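GCN5-related N-acetyltransferase (Anabaena variabilis, PDB 2OZG) belongs to the GCN5-related N-acetyltransferases, binds coenzyme A and probably transfers acetyl groups, possibly to aminoglycosides. Local coordinates at residues His103-Ile108 and Arg289-Cys294; Pro165-Leu170 and Tyr215-Gln220; Trp234-Asn239 and Gln243-Phe248; Lys295-Arg300 and Gln383-Glu388. All blocks are in the same frame, centred on the assembly; numbering follows the deposited sequence. Where two conformers were deposited one is given.

Contact 1: residues His103-Ile108 and Arg289-Cys294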
loop_
_atom_site.group_PDB
_atom_site.type_symbol
_atom_site.label_atom_id
_atom_site.label_comp_id
_atom_site.label_asym_id
_atom_site.label_seq_id
_atom_site.Cartn_x
_atom_site.Cartn_y
_atom_site.Cartn_z
ATOM N N HIS A 103 2.901 34.740 28.619
ATOM C CA HIS A 103 2.213 34.881 29.900
ATOM C C HIS A 103 2.414 33.689 30.782
ATOM O O HIS A 103 2.663 33.845 31.950
ATOM C CB HIS A 103 0.698 35.146 29.724
ATOM C CG HIS A 103 0.370 36.574 29.414
ATOM N ND1 HIS A 103 -0.241 36.970 28.239
ATOM C CD2 HIS A 103 0.560 37.711 30.139
ATOM C CE1 HIS A 103 -0.425 38.280 28.254
ATOM N NE2 HIS A 103 0.056 38.752 29.392
ATOM N N THR A 104 2.236 32.500 30.229
ATOM C CA THR A 104 2.456 31.257 30.924
ATOM C C THR A 104 3.872 31.147 31.485
ATOM O O THR A 104 4.054 30.782 32.638
ATOM C CB THR A 104 2.197 30.061 29.942
ATOM O OG1 THR A 104 0.851 30.140 29.478
ATOM C CG2 THR A 104 2.400 28.739 30.607
ATOM N N LEU A 105 4.880 31.435 30.668
ATOM C CA LEU A 105 6.254 31.430 31.136
ATOM C C LEU A 105 6.483 32.401 32.292
ATOM O O LEU A 105 7.170 32.083 33.265
ATOM C CB LEU A 105 7.214 31.735 29.982
ATOM C CG LEU A 105 7.479 30.614 29.017
ATOM C CD1 LEU A 105 8.330 31.137 27.837
ATOM C CD2 LEU A 105 8.206 29.488 29.712
ATOM N N GLN A 106 5.906 33.587 32.195
ATOM C CA GLN A 106 5.995 34.563 33.260
ATOM C C GLN A 106 5.374 33.996 34.518
ATOM O O GLN A 106 5.915 34.180 35.607
ATOM C CB GLN A 106 5.317 35.869 32.862
ATOM C CG GLN A 106 5.101 36.886 34.016
ATOM C CD GLN A 106 6.412 37.432 34.664
ATOM O OE1 GLN A 106 7.545 37.148 34.221
ATOM N NE2 GLN A 106 6.241 38.239 35.711
ATOM N N GLU A 107 4.246 33.297 34.395
ATOM C CA GLU A 107 3.649 32.703 35.596
ATOM C C GLU A 107 4.562 31.627 36.192
ATOM O O GLU A 107 4.775 31.558 37.385
ATOM C CB GLU A 107 2.279 32.105 35.281
ATOM C CG GLU A 107 1.681 31.421 36.466
ATOM C CD GLU A 107 0.291 30.879 36.216
ATOM O OE1 GLU A 107 -0.336 31.173 35.153
ATOM O OE2 GLU A 107 -0.169 30.142 37.107
ATOM N N ILE A 108 5.115 30.766 35.351
ATOM C CA ILE A 108 5.987 29.695 35.839
ATOM C C ILE A 108 7.190 30.307 36.592
ATOM O O ILE A 108 7.568 29.860 37.704
ATOM C CB ILE A 108 6.415 28.809 34.658
ATOM C CG1 ILE A 108 5.168 28.105 34.081
ATOM C CG2 ILE A 108 7.459 27.785 35.075
ATOM C CD1 ILE A 108 5.390 27.506 32.698
ATOM N N ARG A 289 12.384 24.783 28.168
ATOM C CA ARG A 289 12.659 26.169 28.347
ATOM C C ARG A 289 13.375 26.316 29.683
ATOM O O ARG A 289 12.892 25.828 30.729
ATOM C CB ARG A 289 11.355 26.985 28.355
ATOM C CG ARG A 289 11.493 28.410 27.680
ATOM C CD ARG A 289 12.307 29.427 28.436
ATOM N NE ARG A 289 12.289 30.693 27.695
ATOM C CZ ARG A 289 12.919 31.791 28.074
ATOM N NH1 ARG A 289 13.649 31.803 29.188
ATOM N NH2 ARG A 289 12.871 32.863 27.310
ATOM N N ILE A 290 14.542 26.938 29.662
ATOM C CA ILE A 290 15.207 27.329 30.916
ATOM C C ILE A 290 14.509 28.589 31.387
ATOM O O ILE A 290 14.680 29.660 30.818
ATOM C CB ILE A 290 16.695 27.599 30.699
ATOM C CG1 ILE A 290 17.378 26.345 30.126
ATOM C CG2 ILE A 290 17.349 28.151 31.991
ATOM C CD1 ILE A 290 17.749 25.240 31.109
ATOM N N VAL A 291 13.676 28.448 32.405
ATOM C CA VAL A 291 12.913 29.565 32.929
ATOM C C VAL A 291 13.758 30.450 33.879
ATOM O O VAL A 291 13.672 31.699 33.854
ATOM C CB VAL A 291 11.649 29.064 33.645
ATOM C CG1 VAL A 291 10.863 30.235 34.260
ATOM C CG2 VAL A 291 10.764 28.264 32.678
ATOM N N ASN A 292 14.574 29.788 34.707
ATOM C CA ASN A 292 15.525 30.463 35.617
ATOM C C ASN A 292 16.921 29.831 35.501
ATOM O O ASN A 292 17.132 28.681 35.892
ATOM C CB ASN A 292 15.023 30.427 37.039
ATOM C CG ASN A 292 15.844 31.305 37.941
ATOM O OD1 ASN A 292 17.038 31.082 38.158
ATOM N ND2 ASN A 292 15.222 32.342 38.429
ATOM N N VAL A 293 17.855 30.552 34.912
ATOM C CA VAL A 293 19.178 29.983 34.674
ATOM C C VAL A 293 19.857 29.501 35.938
ATOM O O VAL A 293 20.371 28.390 35.969
ATOM C CB VAL A 293 20.132 31.008 33.920
ATOM C CG1 VAL A 293 21.599 30.572 33.929
ATOM C CG2 VAL A 293 19.682 31.178 32.503
ATOM N N CYS A 294 19.869 30.337 36.983
ATOM C CA CYS A 294 20.530 29.984 38.242
ATOM C C CYS A 294 19.884 28.792 38.904
ATOM O O CYS A 294 20.554 27.824 39.248
ATOM C CB CYS A 294 20.510 31.155 39.237
ATOM S SG CYS A 294 21.352 32.607 38.634
#
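Leu105 and Ile108 of helix 96-110 meet Arg289 and Val291 where strand 279-290 runs out and the chain turns into helix 293-299. The apolar part is a cluster of branch ends. Val291 sends a single methyl into it: CG2 lies beside its own backbone N, opposite the carbonyl carbon, and touches both helix residues, at 4.1 Å from Leu105 CD2 and 4.1 Å from Ile108 CG2. Leu105 also takes in the stem of Arg289, its CD2 lying 4.0 Å from Arg289 CG, and the two side chains cross at about a right angle. Its other methyl, CD1, is 4.0 Å from Arg289 NE and meets the guanidinium obliquely.

The polar part centres on Arg289. A bend at chi2 (-70°) carries the chain past Leu105 and brings NH1 back to the next residue's carbonyl, 2.9 Å from Ile290 O, which lies close to the guanidinium plane. NH1 also forms a salt bridge with Asp316, in the sterol carrier protein region, while NE donates to Ala129 O. A leucine at this position is likely to cost Asp316 this salt bridge and Ala129 O its donor from NE. Arg289 thus works in two ways: its aliphatic stem packs on the apolar side of a helix whose start binds coenzyme A, and its charged end links acetyltransferase elements to the carrier-protein region.

Contact 2: residues Pro165-Leu170 and Tyr215-Gln220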
loop_
_atom_site.group_PDB
_atom_site.type_symbol
_atom_site.label_atom_id
_atom_site.label_comp_id
_atom_site.label_asym_id
_atom_site.label_seq_id
_atom_site.Cartn_x
_atom_site.Cartn_y
_atom_site.Cartn_z
ATOM N N PRO A 165 0.540 1.735 44.936
ATOM C CA PRO A 165 1.803 2.411 45.173
ATOM C C PRO A 165 2.999 1.636 44.671
ATOM O O PRO A 165 4.067 2.207 44.538
ATOM C CB PRO A 165 1.861 2.545 46.710
ATOM C CG PRO A 165 0.518 2.153 47.193
ATOM C CD PRO A 165 -0.030 1.223 46.194
ATOM N N ILE A 166 2.842 0.353 44.403
ATOM C CA ILE A 166 3.981 -0.399 43.967
ATOM C C ILE A 166 4.520 0.214 42.677
ATOM O O ILE A 166 5.709 0.343 42.520
ATOM C CB ILE A 166 3.671 -1.882 43.766
ATOM C CG1 ILE A 166 3.184 -2.531 45.049
ATOM C CG2 ILE A 166 4.929 -2.601 43.325
ATOM C CD1 ILE A 166 4.119 -2.326 46.249
ATOM N N PHE A 167 3.614 0.600 41.780
ATOM C CA PHE A 167 3.964 1.201 40.500
ATOM C C PHE A 167 4.684 2.509 40.688
ATOM O O PHE A 167 5.698 2.739 40.015
ATOM C CB PHE A 167 2.722 1.402 39.615
ATOM C CG PHE A 167 2.196 0.121 39.036
ATOM C CD1 PHE A 167 2.681 -0.368 37.831
ATOM C CD2 PHE A 167 1.240 -0.628 39.714
ATOM C CE1 PHE A 167 2.206 -1.531 37.301
ATOM C CE2 PHE A 167 0.777 -1.817 39.173
ATOM C CZ PHE A 167 1.265 -2.270 37.993
ATOM N N HIS A 168 4.157 3.390 41.529
ATOM C CA HIS A 168 4.857 4.664 41.797
ATOM C C HIS A 168 6.255 4.417 42.293
ATOM O O HIS A 168 7.147 5.075 41.888
ATOM C CB HIS A 168 4.135 5.565 42.849
ATOM C CG HIS A 168 4.983 6.729 43.341
ATOM N ND1 HIS A 168 5.234 7.865 42.585
ATOM C CD2 HIS A 168 5.670 6.908 44.505
ATOM C CE1 HIS A 168 6.021 8.690 43.263
ATOM N NE2 HIS A 168 6.312 8.127 44.423
ATOM N N GLU A 169 6.426 3.424 43.155
ATOM C CA GLU A 169 7.716 3.182 43.781
ATOM C C GLU A 169 8.774 2.591 42.850
ATOM O O GLU A 169 9.950 2.902 42.977
ATOM C CB GLU A 169 7.510 2.347 45.038
ATOM C CG GLU A 169 6.628 3.080 46.060
ATOM C CD GLU A 169 6.180 2.183 47.194
ATOM O OE1 GLU A 169 6.543 0.985 47.175
ATOM O OE2 GLU A 169 5.476 2.674 48.100
ATOM N N LEU A 170 8.356 1.724 41.933
ATOM C CA LEU A 170 9.244 1.219 40.907
ATOM C C LEU A 170 9.510 2.314 39.876
ATOM O O LEU A 170 10.625 2.441 39.387
ATOM C CB LEU A 170 8.632 -0.014 40.227
ATOM C CG LEU A 170 8.590 -1.302 41.077
ATOM C CD1 LEU A 170 7.688 -2.365 40.479
ATOM C CD2 LEU A 170 9.981 -1.856 41.308
ATOM N N TYR A 215 7.803 -3.737 35.964
ATOM C CA TYR A 215 6.406 -3.889 35.638
ATOM C C TYR A 215 6.156 -3.617 34.148
ATOM O O TYR A 215 7.064 -3.128 33.414
ATOM C CB TYR A 215 5.545 -3.007 36.582
ATOM C CG TYR A 215 5.649 -1.493 36.370
ATOM C CD1 TYR A 215 5.067 -0.893 35.277
ATOM C CD2 TYR A 215 6.244 -0.662 37.317
ATOM C CE1 TYR A 215 5.161 0.513 35.064
ATOM C CE2 TYR A 215 6.289 0.714 37.140
ATOM C CZ TYR A 215 5.753 1.302 36.018
ATOM O OH TYR A 215 5.795 2.689 35.911
ATOM N N ILE A 216 4.983 -4.040 33.679
ATOM C CA ILE A 216 4.558 -3.758 32.294
ATOM C C ILE A 216 3.081 -3.408 32.312
ATOM O O ILE A 216 2.266 -4.110 32.948
ATOM C CB ILE A 216 4.749 -4.967 31.337
ATOM C CG1 ILE A 216 6.091 -5.644 31.558
ATOM C CG2 ILE A 216 4.564 -4.538 29.900
ATOM C CD1 ILE A 216 6.342 -6.898 30.686
ATOM N N ILE A 217 2.748 -2.328 31.597
ATOM C CA ILE A 217 1.383 -1.853 31.420
ATOM C C ILE A 217 1.117 -1.778 29.918
ATOM O O ILE A 217 1.880 -1.127 29.199
ATOM C CB ILE A 217 1.156 -0.469 32.002
ATOM C CG1 ILE A 217 1.513 -0.453 33.474
ATOM C CG2 ILE A 217 -0.333 -0.089 31.789
ATOM C CD1 ILE A 217 1.550 0.931 34.085
ATOM N N PHE A 218 0.028 -2.422 29.474
ATOM C CA PHE A 218 -0.241 -2.529 28.073
ATOM C C PHE A 218 -1.683 -2.709 27.704
ATOM O O PHE A 218 -2.560 -2.984 28.550
ATOM C CB PHE A 218 0.667 -3.623 27.503
ATOM C CG PHE A 218 0.271 -5.051 27.907
ATOM C CD1 PHE A 218 -0.680 -5.745 27.167
ATOM C CD2 PHE A 218 0.839 -5.681 29.007
ATOM C CE1 PHE A 218 -1.095 -7.022 27.527
ATOM C CE2 PHE A 218 0.466 -6.996 29.333
ATOM C CZ PHE A 218 -0.501 -7.651 28.568
ATOM N N THR A 219 -1.946 -2.502 26.427
ATOM C CA THR A 219 -3.250 -2.756 25.827
ATOM C C THR A 219 -3.012 -3.659 24.606
ATOM O O THR A 219 -1.868 -3.834 24.154
ATOM C CB THR A 219 -3.983 -1.464 25.340
ATOM O OG1 THR A 219 -3.156 -0.764 24.413
ATOM C CG2 THR A 219 -4.348 -0.545 26.493
ATOM N N GLN A 220 -4.062 -4.277 24.105
ATOM C CA GLN A 220 -3.940 -5.125 22.946
ATOM C C GLN A 220 -5.099 -4.735 22.070
ATOM O O GLN A 220 -6.158 -4.395 22.585
ATOM C CB GLN A 220 -4.189 -6.589 23.311
ATOM C CG GLN A 220 -3.427 -7.137 24.469
ATOM C CD GLN A 220 -3.719 -8.611 24.610
ATOM O OE1 GLN A 220 -4.894 -9.031 24.760
ATOM N NE2 GLN A 220 -2.681 -9.407 24.511
#
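The phenol oxygen of Tyr215 is hydrogen-bonded to Asp233 on the neighbouring strand 227-236, which holds the far end of a ring that Phe167 of helix 165-177 covers. The two rings form an edge-to-face pair with centroids 4.7 Å apart and planes at 63°. Phe167 CD1 stands over the middle of the tyrosine ring, 3.5 Å from Tyr215 CG, so the phenylalanine comes down on the face with its CD1-CE1 side. Tyr215 can offer that face because its CG sits between the backbone N and the carbonyl carbon (chi1 70°).

Two aliphatic residues close the patch. Leu170, one turn on from Phe167, reaches the tyrosine in the plane of its ring, with CB 3.8 Å from Tyr215 CD2. On the strand, Ile217 lays CG1 4.0 Å from Phe167 CE1. The axes of segments 165-170 and 215-220 approach to 10.3 Å and cross at -113°. Replacing Tyr215 by alanine is likely to leave the CD1-CE1 side of Phe167 without its aromatic bed and Asp233 without its hydroxyl partner. Within a buried, largely apolar interface, then, the tyrosine hydroxyl is bonded to Asp233 on the strand side, while the ring face receives Phe167.

Contact 3: residues Trp234-Asn239 and Gln243-Phe248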
loop_
_atom_site.group_PDB
_atom_site.type_symbol
_atom_site.label_atom_id
_atom_site.label_comp_id
_atom_site.label_asym_id
_atom_site.label_seq_id
_atom_site.Cartn_x
_atom_site.Cartn_y
_atom_site.Cartn_z
ATOM N N TRP A 234 6.649 0.784 31.198
ATOM C CA TRP A 234 7.331 -0.392 31.682
ATOM C C TRP A 234 8.455 0.093 32.577
ATOM O O TRP A 234 8.939 1.225 32.407
ATOM C CB TRP A 234 7.881 -1.258 30.527
ATOM C CG TRP A 234 8.819 -0.456 29.571
ATOM C CD1 TRP A 234 8.439 0.199 28.468
ATOM C CD2 TRP A 234 10.234 -0.244 29.693
ATOM N NE1 TRP A 234 9.500 0.790 27.890
ATOM C CE2 TRP A 234 10.614 0.562 28.646
ATOM C CE3 TRP A 234 11.191 -0.608 30.632
ATOM C CZ2 TRP A 234 11.915 0.982 28.470
ATOM C CZ3 TRP A 234 12.451 -0.193 30.483
ATOM C CH2 TRP A 234 12.827 0.622 29.414
ATOM N N VAL A 235 8.869 -0.801 33.492
ATOM C CA VAL A 235 10.014 -0.608 34.328
ATOM C C VAL A 235 10.811 -1.928 34.431
ATOM O O VAL A 235 10.233 -3.003 34.595
ATOM C CB VAL A 235 9.644 -0.055 35.742
ATOM C CG1 VAL A 235 10.775 -0.263 36.752
ATOM C CG2 VAL A 235 9.257 1.415 35.658
ATOM N N THR A 236 12.142 -1.829 34.284
ATOM C CA THR A 236 13.066 -2.981 34.446
ATOM C C THR A 236 14.265 -2.473 35.239
ATOM O O THR A 236 15.069 -1.643 34.739
ATOM C CB THR A 236 13.485 -3.639 33.104
ATOM O OG1 THR A 236 14.102 -2.675 32.269
ATOM C CG2 THR A 236 12.256 -4.151 32.372
ATOM N N LEU A 237 14.365 -2.905 36.498
ATOM C CA LEU A 237 15.440 -2.402 37.367
ATOM C C LEU A 237 16.696 -3.260 37.348
ATOM O O LEU A 237 17.756 -2.801 37.764
ATOM C CB LEU A 237 14.981 -2.217 38.803
ATOM C CG LEU A 237 13.814 -1.263 39.024
ATOM C CD1 LEU A 237 13.457 -1.218 40.507
ATOM C CD2 LEU A 237 14.149 0.126 38.506
ATOM N N SER A 238 16.591 -4.468 36.802
ATOM C CA SER A 238 17.679 -5.420 36.828
ATOM C C SER A 238 17.601 -6.287 35.587
ATOM O O SER A 238 16.572 -6.325 34.922
ATOM C CB SER A 238 17.520 -6.314 38.059
ATOM O OG SER A 238 16.359 -7.124 37.914
ATOM N N ASN A 239 18.675 -7.004 35.311
ATOM C CA ASN A 239 18.706 -7.904 34.164
ATOM C C ASN A 239 17.681 -9.046 34.223
ATOM O O ASN A 239 17.100 -9.397 33.202
ATOM C CB ASN A 239 20.111 -8.460 33.970
ATOM C CG ASN A 239 20.209 -9.293 32.718
ATOM O OD1 ASN A 239 19.741 -8.912 31.606
ATOM N ND2 ASN A 239 20.782 -10.439 32.889
ATOM N N GLN A 243 15.125 -9.904 31.174
ATOM C CA GLN A 243 14.899 -11.237 30.558
ATOM C C GLN A 243 13.448 -11.684 30.687
ATOM O O GLN A 243 12.855 -12.293 29.776
ATOM C CB GLN A 243 15.791 -12.298 31.190
ATOM C CG GLN A 243 17.280 -12.098 30.984
ATOM C CD GLN A 243 17.766 -12.110 29.490
ATOM O OE1 GLN A 243 17.051 -12.547 28.584
ATOM N NE2 GLN A 243 19.016 -11.651 29.263
ATOM N N SER A 244 12.881 -11.374 31.834
ATOM C CA SER A 244 11.505 -11.728 32.166
ATOM C C SER A 244 10.509 -10.947 31.315
ATOM O O SER A 244 9.525 -11.471 30.839
ATOM C CB SER A 244 11.300 -11.554 33.674
ATOM O OG SER A 244 12.055 -12.542 34.428
ATOM N N PHE A 245 10.828 -9.686 31.060
ATOM C CA PHE A 245 10.049 -8.834 30.194
ATOM C C PHE A 245 9.955 -9.414 28.786
ATOM O O PHE A 245 8.871 -9.635 28.257
ATOM C CB PHE A 245 10.784 -7.493 30.193
ATOM C CG PHE A 245 10.266 -6.455 29.241
ATOM C CD1 PHE A 245 9.285 -5.550 29.635
ATOM C CD2 PHE A 245 10.876 -6.268 27.985
ATOM C CE1 PHE A 245 8.861 -4.505 28.740
ATOM C CE2 PHE A 245 10.438 -5.288 27.106
ATOM C CZ PHE A 245 9.442 -4.379 27.507
ATOM N N TRP A 246 11.110 -9.675 28.194
ATOM C CA TRP A 246 11.167 -10.211 26.862
ATOM C C TRP A 246 10.545 -11.565 26.791
ATOM O O TRP A 246 9.906 -11.844 25.815
ATOM C CB TRP A 246 12.590 -10.311 26.319
ATOM C CG TRP A 246 13.170 -9.001 25.826
ATOM C CD1 TRP A 246 14.320 -8.415 26.250
ATOM C CD2 TRP A 246 12.618 -8.126 24.825
ATOM N NE1 TRP A 246 14.533 -7.205 25.583
ATOM C CE2 TRP A 246 13.487 -7.009 24.716
ATOM C CE3 TRP A 246 11.454 -8.149 24.052
ATOM C CZ2 TRP A 246 13.242 -5.970 23.845
ATOM C CZ3 TRP A 246 11.216 -7.083 23.153
ATOM C CH2 TRP A 246 12.081 -6.024 23.076
ATOM N N THR A 247 10.812 -12.449 27.754
ATOM C CA THR A 247 10.181 -13.776 27.773
ATOM C C THR A 247 8.658 -13.664 27.764
ATOM O O THR A 247 7.967 -14.339 26.998
ATOM C CB THR A 247 10.608 -14.608 28.998
ATOM O OG1 THR A 247 12.019 -14.805 28.972
ATOM C CG2 THR A 247 9.950 -15.965 28.996
ATOM N N PHE A 248 8.127 -12.771 28.593
ATOM C CA PHE A 248 6.684 -12.616 28.694
ATOM C C PHE A 248 6.091 -12.185 27.317
ATOM O O PHE A 248 5.150 -12.769 26.778
ATOM C CB PHE A 248 6.444 -11.624 29.809
ATOM C CG PHE A 248 4.984 -11.241 30.033
ATOM C CD1 PHE A 248 4.140 -12.077 30.707
ATOM C CD2 PHE A 248 4.505 -10.027 29.582
ATOM C CE1 PHE A 248 2.796 -11.727 30.929
ATOM C CE2 PHE A 248 3.151 -9.674 29.778
ATOM C CZ PHE A 248 2.313 -10.528 30.466
#
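This is the packing of a helix on the strand that leads into it: Phe245 of helix 239-250 meets Trp234 and Thr236 of strand 227-236, and the first helical turn joins Asn239 to Gln243. Phe245 carries the apolar half. Its CG lies anti to the backbone N (chi1 173°), which swings the ring toward the strand until CE1 is 3.8 Å from Trp234 CB. The phenylalanine ring and the five-membered ring of Trp234 meet obliquely, planes at 54°. Thr236 adds its methyl, with CG2 4.3 Å from Phe245 CB.

The polar half is helical. Gln243 N donates to Asn239 O at 2.9 Å along a nearly straight N-H line (171°), just after Ser238, the N-cap residue. Farther on, Gln243 O is gripped from opposite faces of its plane by Thr247 N at 2.9 Å and Thr247 OG1 at 2.8 Å. Trp234 NE1, in turn, bonds Lys262 O on strand 258-263. Strand 227-236, helix 239-250 and the parallel strand 258-263 form a beta-alpha-beta unit of the second acetyltransferase domain, in which this contact packs the helix on the first strand.

Contact 4: residues Lys295-Arg300 and Gln383-Glu388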
loop_
_atom_site.group_PDB
_atom_site.type_symbol
_atom_site.label_atom_id
_atom_site.label_comp_id
_atom_site.label_asym_id
_atom_site.label_seq_id
_atom_site.Cartn_x
_atom_site.Cartn_y
_atom_site.Cartn_z
ATOM N N LYS A 295 18.579 28.867 39.109
ATOM C CA LYS A 295 17.901 27.794 39.789
ATOM C C LYS A 295 17.940 26.473 38.990
ATOM O O LYS A 295 18.094 25.410 39.560
ATOM C CB LYS A 295 16.485 28.193 40.136
ATOM C CG LYS A 295 16.350 29.412 41.043
ATOM C CD LYS A 295 16.884 29.191 42.457
ATOM N N ALA A 296 17.811 26.545 37.684
ATOM C CA ALA A 296 17.848 25.323 36.850
ATOM C C ALA A 296 19.206 24.621 36.995
ATOM O O ALA A 296 19.259 23.411 37.237
ATOM C CB ALA A 296 17.581 25.633 35.404
ATOM N N LEU A 297 20.283 25.388 36.896
ATOM C CA LEU A 297 21.639 24.856 37.012
ATOM C C LEU A 297 21.950 24.331 38.423
ATOM O O LEU A 297 22.611 23.295 38.554
ATOM C CB LEU A 297 22.664 25.896 36.594
ATOM C CG LEU A 297 22.652 26.170 35.095
ATOM C CD1 LEU A 297 23.462 27.432 34.745
ATOM C CD2 LEU A 297 23.132 24.944 34.316
ATOM N N GLU A 298 21.451 25.021 39.463
ATOM C CA GLU A 298 21.686 24.582 40.835
ATOM C C GLU A 298 20.853 23.380 41.229
ATOM O O GLU A 298 21.232 22.623 42.117
ATOM C CB GLU A 298 21.476 25.739 41.827
ATOM C CG GLU A 298 22.507 26.858 41.644
ATOM C CD GLU A 298 22.430 27.909 42.693
ATOM O OE1 GLU A 298 21.325 28.051 43.265
ATOM O OE2 GLU A 298 23.491 28.577 42.922
ATOM N N ALA A 299 19.736 23.148 40.554
ATOM C CA ALA A 299 18.893 22.015 40.897
ATOM C C ALA A 299 19.305 20.706 40.267
ATOM O O ALA A 299 18.976 19.642 40.780
ATOM C CB ALA A 299 17.460 22.334 40.540
ATOM N N ARG A 300 20.065 20.779 39.177
ATOM C CA ARG A 300 20.493 19.607 38.402
ATOM C C ARG A 300 21.610 18.848 39.083
ATOM O O ARG A 300 22.372 19.452 39.832
ATOM C CB ARG A 300 21.078 20.137 37.079
ATOM C CG ARG A 300 21.288 19.150 35.968
ATOM C CD ARG A 300 22.089 19.813 34.921
ATOM N NE ARG A 300 22.278 19.049 33.692
ATOM C CZ ARG A 300 23.185 18.109 33.509
ATOM N NH1 ARG A 300 23.954 17.706 34.508
ATOM N NH2 ARG A 300 23.298 17.536 32.332
ATOM N N GLN A 383 32.622 18.258 30.073
ATOM C CA GLN A 383 32.770 17.493 31.296
ATOM C C GLN A 383 31.535 17.662 32.198
ATOM O O GLN A 383 31.003 16.679 32.745
ATOM C CB GLN A 383 34.022 17.976 32.053
ATOM C CG GLN A 383 35.347 17.668 31.317
ATOM C CD GLN A 383 36.537 18.355 31.936
ATOM O OE1 GLN A 383 36.377 19.350 32.649
ATOM N NE2 GLN A 383 37.742 17.868 31.636
ATOM N N ILE A 384 31.084 18.910 32.335
ATOM C CA ILE A 384 29.916 19.249 33.192
ATOM C C ILE A 384 28.606 18.614 32.749
ATOM O O ILE A 384 27.842 18.065 33.582
ATOM C CB ILE A 384 29.738 20.795 33.276
ATOM C CG1 ILE A 384 30.912 21.418 34.028
ATOM C CG2 ILE A 384 28.452 21.228 33.984
ATOM C CD1 ILE A 384 30.997 22.933 33.944
ATOM N N PHE A 385 28.316 18.717 31.453
ATOM C CA PHE A 385 26.977 18.326 30.963
ATOM C C PHE A 385 26.862 16.949 30.353
ATOM O O PHE A 385 25.798 16.595 29.888
ATOM C CB PHE A 385 26.430 19.382 29.982
ATOM C CG PHE A 385 26.186 20.727 30.640
ATOM C CD1 PHE A 385 25.058 20.916 31.454
ATOM C CD2 PHE A 385 27.052 21.788 30.426
ATOM C CE1 PHE A 385 24.855 22.131 32.109
ATOM C CE2 PHE A 385 26.860 23.033 31.089
ATOM C CZ PHE A 385 25.759 23.187 31.914
ATOM N N ALA A 386 27.930 16.168 30.413
ATOM C CA ALA A 386 27.966 14.812 29.825
ATOM C C ALA A 386 26.954 13.951 30.537
ATOM O O ALA A 386 26.748 14.107 31.737
ATOM C CB ALA A 386 29.353 14.213 29.983
ATOM N N GLY A 387 26.320 13.047 29.803
ATOM C CA GLY A 387 25.316 12.215 30.396
ATOM C C GLY A 387 24.610 11.352 29.372
ATOM O O GLY A 387 24.800 11.503 28.175
ATOM N N GLU A 388 23.816 10.428 29.858
ATOM C CA GLU A 388 23.062 9.550 29.008
ATOM C C GLU A 388 22.080 10.427 28.200
ATOM O O GLU A 388 21.577 11.443 28.703
ATOM C CB GLU A 388 22.350 8.465 29.839
ATOM C CG GLU A 388 23.317 7.484 30.567
ATOM C CD GLU A 388 22.611 6.300 31.257
ATOM O OE1 GLU A 388 21.372 6.228 31.115
ATOM O OE2 GLU A 388 23.291 5.446 31.908
HETATM O O HOH W 1 25.933 16.231 33.233
#
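Arg300, the first residue to leave helical geometry after helix 293-299, comes no nearer to Phe385 than 10.0 Å between CA atoms, so side chains have to span the distance to Phe385, in the region of helix 375-385. Both helices belong to the sterol carrier protein domain, and strands 308-315 and 324-331 of its five-stranded sheet line the same core. Leu297 approaches the phenylalanine in the plane of the ring, with CD2 4.0 Å from Phe385 CE1, the side chains crossing at about a right angle. Over the ring's centre lies Ile384 CG2 from the preceding residue.

Arg300 runs fully extended from CG to NE, with CG anti to the backbone N (chi1 -166°), and this reach brings its guanidinium to the ring edge. Phe385 CD1 sits over one guanidinium face, 3.9 Å from Arg300 NH2, and the two planes are nearly perpendicular (87°). The cation's stronger partner is Tyr356, which receives NH2 on its backbone O and makes a cation-pi contact through its ring. At the guanidinium edge one water bridges to the backbone: it accepts from Arg300 NH1 at 2.8 Å and donates to Ile384 O and Ala386 O, each 2.7 Å from the water oxygen.

Contacts 1 and 4 share helix 293-299; their centres are about 18 Å apart, and Ile290 CG2 touches Ala296 CB at 4.2 Å, a packing contact between the two. Contacts 2 and 3 lie across the chain's centre from contact 1, with their own centres about 12 Å apart. They meet through paired strands, with Tyr215 N 2.9 Å from Val235 O, and through Ile216 CD1, 3.4 Å from Phe245 CD1. Contact 1 lies near the cofactor: the Leu105 side chain is about 12 Å from bound coenzyme A and about 7 Å from that of Ile98, which binds it. Contacts 3 and 4, about 29 Å apart between centres, both touch the same neighbouring subunit.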